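Local structure of glutaredoxin-glutathione complex (Polygonaceae, 5KQA) at residues A[27-32]-A[70-75]. The protein binds glutathione and, as a glutaredoxin of the thioredoxin superfamily, probably catalyses glutathione-dependent thiol-disulfide exchange. Residues are numbered along the deposited sequence; the frame is centred on the assembly and turned at random.
Sequences LQKAQQ and DQESDG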
ATOM      1  N   LEU A  27     -11.365  -0.984   7.892  1.00 12.13           N
ATOM      2  CA  LEU A  27     -11.536  -0.920   6.446  1.00 11.04           C
ATOM      3  C   LEU A  27     -11.808   0.513   6.000  1.00  7.16           C
ATOM      4  O   LEU A  27     -11.198   0.996   5.053  1.00  9.83           O
ATOM      5  CB  LEU A  27     -12.670  -1.838   5.988  1.00 12.40           C
ATOM      6  CG  LEU A  27     -12.931  -1.850   4.473  1.00 14.26           C
ATOM      7  CD1 LEU A  27     -11.762  -2.473   3.714  1.00 13.06           C
ATOM      8  CD2 LEU A  27     -14.230  -2.580   4.153  1.00 22.66           C
ATOM      9  N   GLN A  28     -12.730   1.192   6.682  1.00  9.79           N
ATOM     10  CA  GLN A  28     -12.997   2.597   6.377  1.00 14.66           C
ATOM     11  C   GLN A  28     -11.717   3.429   6.456  1.00 13.76           C
ATOM     12  O   GLN A  28     -11.441   4.235   5.567  1.00 12.75           O
ATOM     13  CB  GLN A  28     -14.068   3.167   7.320  1.00 15.58           C
ATOM     14  CG  GLN A  28     -15.479   2.682   6.961  1.00 30.31           C
ATOM     15  CD  GLN A  28     -16.573   3.219   7.880  1.00 42.76           C
ATOM     16  OE1 GLN A  28     -16.391   4.219   8.580  1.00 35.41           O
ATOM     17  NE2 GLN A  28     -17.721   2.545   7.877  1.00 35.54           N
ATOM     18  N   LYS A  29     -10.929   3.217   7.508  1.00  7.01           N
ATOM     19  CA  LYS A  29      -9.661   3.922   7.656  1.00  8.04           C
ATOM     20  C   LYS A  29      -8.729   3.659   6.473  1.00  6.51           C
ATOM     21  O   LYS A  29      -8.120   4.587   5.949  1.00  7.16           O
ATOM     22  CB  LYS A  29      -8.964   3.516   8.960  1.00 14.40           C
ATOM     23  CG  LYS A  29      -7.544   4.051   9.069  1.00 14.72           C
ATOM     24  CD  LYS A  29      -6.927   3.847  10.457  1.00 26.08           C
ATOM     25  CE  LYS A  29      -5.547   4.537  10.553  1.00 18.82           C
ATOM     26  NZ  LYS A  29      -5.042   4.649  11.951  1.00 37.88           N
ATOM     27  N   ALA A  30      -8.601   2.394   6.075  1.00  8.30           N
ATOM     28  CA  ALA A  30      -7.707   2.012   4.974  1.00  3.78           C
ATOM     29  C   ALA A  30      -8.188   2.599   3.651  1.00  7.46           C
ATOM     30  O   ALA A  30      -7.388   3.086   2.852  1.00 11.75           O
ATOM     31  CB  ALA A  30      -7.604   0.502   4.869  1.00  9.12           C
ATOM     32  N   GLN A  31      -9.499   2.568   3.433  1.00  8.03           N
ATOM     33  CA  GLN A  31     -10.075   3.107   2.200  1.00 11.12           C
ATOM     34  C   GLN A  31      -9.861   4.616   2.097  1.00 10.09           C
ATOM     35  O   GLN A  31      -9.538   5.130   1.025  1.00 11.58           O
ATOM     36  CB  GLN A  31     -11.569   2.763   2.110  1.00 12.09           C
ATOM     37  CG  GLN A  31     -11.838   1.265   1.907  1.00 20.75           C
ATOM     38  CD  GLN A  31     -13.323   0.888   2.018  1.00 26.82           C
ATOM     39  OE1 GLN A  31     -14.074   1.472   2.803  1.00 28.35           O
ATOM     40  NE2 GLN A  31     -13.741  -0.096   1.232  1.00 24.04           N
ATOM     41  N   GLN A  32     -10.029   5.330   3.211  1.00 11.80           N
ATOM     42  CA  GLN A  32      -9.825   6.778   3.222  1.00 11.80           C
ATOM     43  C   GLN A  32      -8.371   7.122   2.901  1.00 12.07           C
ATOM     44  O   GLN A  32      -8.085   8.125   2.254  1.00 11.94           O
ATOM     45  CB  GLN A  32     -10.213   7.369   4.584  1.00 19.70           C
ATOM     46  CG  GLN A  32     -10.369   8.901   4.621  1.00 33.45           C
ATOM     47  CD  GLN A  32      -9.060   9.663   4.856  1.00 46.65           C
ATOM     48  OE1 GLN A  32      -8.135   9.167   5.509  1.00 39.29           O
ATOM     49  NE2 GLN A  32      -8.988  10.887   4.325  1.00 24.46           N
ATOM     50  N   ASP A  70       2.499  -1.996  12.304  1.00 11.90           N
ATOM     51  CA  ASP A  70       3.051  -2.354  13.614  1.00 14.05           C
ATOM     52  C   ASP A  70       3.065  -1.169  14.580  1.00 17.92           C
ATOM     53  O   ASP A  70       3.281  -1.334  15.774  1.00 16.74           O
ATOM     54  CB  ASP A  70       4.474  -2.901  13.456  1.00 10.82           C
ATOM     55  CG  ASP A  70       5.370  -1.944  12.717  1.00 11.65           C
ATOM     56  OD1 ASP A  70       4.994  -1.538  11.599  1.00 16.11           O
ATOM     57  OD2 ASP A  70       6.430  -1.566  13.255  1.00 23.11           O
ATOM     58  N   GLN A  71       2.847   0.031  14.055  1.00 15.57           N
ATOM     59  CA  GLN A  71       2.851   1.231  14.880  1.00 11.71           C
ATOM     60  C   GLN A  71       1.459   1.824  15.021  1.00 15.67           C
ATOM     61  O   GLN A  71       1.277   2.872  15.634  1.00 13.60           O
ATOM     62  CB  GLN A  71       3.800   2.261  14.291  1.00 10.66           C
ATOM     63  CG  GLN A  71       5.231   1.758  14.263  1.00 19.97           C
ATOM     64  CD  GLN A  71       6.196   2.855  13.977  1.00 18.93           C
ATOM     65  OE1 GLN A  71       6.152   3.895  14.622  1.00 23.06           O
ATOM     66  NE2 GLN A  71       7.069   2.650  12.990  1.00 16.32           N
ATOM     67  N   GLU A  72       0.478   1.160  14.429  1.00 12.89           N
ATOM     68  CA  GLU A  72      -0.899   1.618  14.524  1.00 10.11           C
ATOM     69  C   GLU A  72      -1.612   0.788  15.588  1.00 13.23           C
ATOM     70  O   GLU A  72      -1.431  -0.428  15.636  1.00 11.45           O
ATOM     71  CB  GLU A  72      -1.599   1.496  13.167  1.00 10.82           C
ATOM     72  CG  GLU A  72      -0.987   2.370  12.073  1.00 14.66           C
ATOM     73  CD  GLU A  72      -1.343   3.844  12.220  1.00 14.73           C
ATOM     74  OE1 GLU A  72      -2.333   4.160  12.906  1.00 18.17           O
ATOM     75  OE2 GLU A  72      -0.637   4.691  11.636  1.00 17.10           O
ATOM     76  N   SER A  73      -2.403   1.424  16.453  1.00 14.03           N
ATOM     77  CA  SER A  73      -3.111   0.654  17.475  1.00 16.65           C
ATOM     78  C   SER A  73      -4.048  -0.372  16.841  1.00 21.16           C
ATOM     79  O   SER A  73      -4.220  -1.465  17.375  1.00 14.00           O
ATOM     80  CB  SER A  73      -3.905   1.561  18.420  1.00 20.54           C
ATOM     81  OG  SER A  73      -4.832   2.367  17.710  1.00 30.30           O
ATOM     82  N   ASP A  74      -4.656  -0.032  15.705  1.00 15.14           N
ATOM     83  CA  ASP A  74      -5.572  -0.974  15.057  1.00 17.33           C
ATOM     84  C   ASP A  74      -4.917  -1.686  13.871  1.00 10.79           C
ATOM     85  O   ASP A  74      -5.600  -2.110  12.938  1.00 15.32           O
ATOM     86  CB  ASP A  74      -6.852  -0.263  14.618  1.00 15.25           C
ATOM     87  CG  ASP A  74      -6.587   0.879  13.666  1.00 44.90           C
ATOM     88  OD1 ASP A  74      -5.401   1.138  13.360  1.00 47.17           O
ATOM     89  OD2 ASP A  74      -7.564   1.527  13.230  1.00 46.32           O
ATOM     90  N   GLY A  75      -3.594  -1.834  13.931  1.00 10.98           N
ATOM     91  CA  GLY A  75      -2.837  -2.536  12.900  1.00 13.62           C
ATOM     92  C   GLY A  75      -3.307  -3.949  12.562  1.00 12.49           C
ATOM     93  O   GLY A  75      -3.375  -4.323  11.391  1.00  7.40           O
TER
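K29 reaches out from helix 20-35 to E72 and D74 and, with them, forms a salt-bridge network at the protein surface. Its CG lies anti to the backbone N (chi1 171°) and the chain stays extended beyond it, which carries the ammonium group toward the loop, although the closest CA atoms, those of K29 and D74, are 9.8 Å apart. K29 NZ donates a hydrogen bond to E72 OE1 at 2.9 Å, approaching from above the carboxylate plane, 53° out of it. A bend at chi2 (-75°) turns the E72 carboxylate toward K29 NZ. The second acid is held more loosely: D74 OD1 stands 3.8 Å from K29 NZ, a long salt bridge, while D74 OD2 lies against the aliphatic part of the lysine, 3.7 Å from K29 CD.

Both acids belong to a type I beta turn, E72 to G75, at the end of the loop between strand 65-68, an outer strand of the thioredoxin-fold sheet, and helix 75-86; the turn is closed by a bond from G75 N to E72 O (3.1 Å). The network ties the N-terminal helix to the start of helix 75-86, whose W85 is also touched by L27 and Q31. With an alanine in place of K29, the neighbouring carboxylates would probably be left without their shared positive charge, and the turn would lose its side-chain link to helix 20-35.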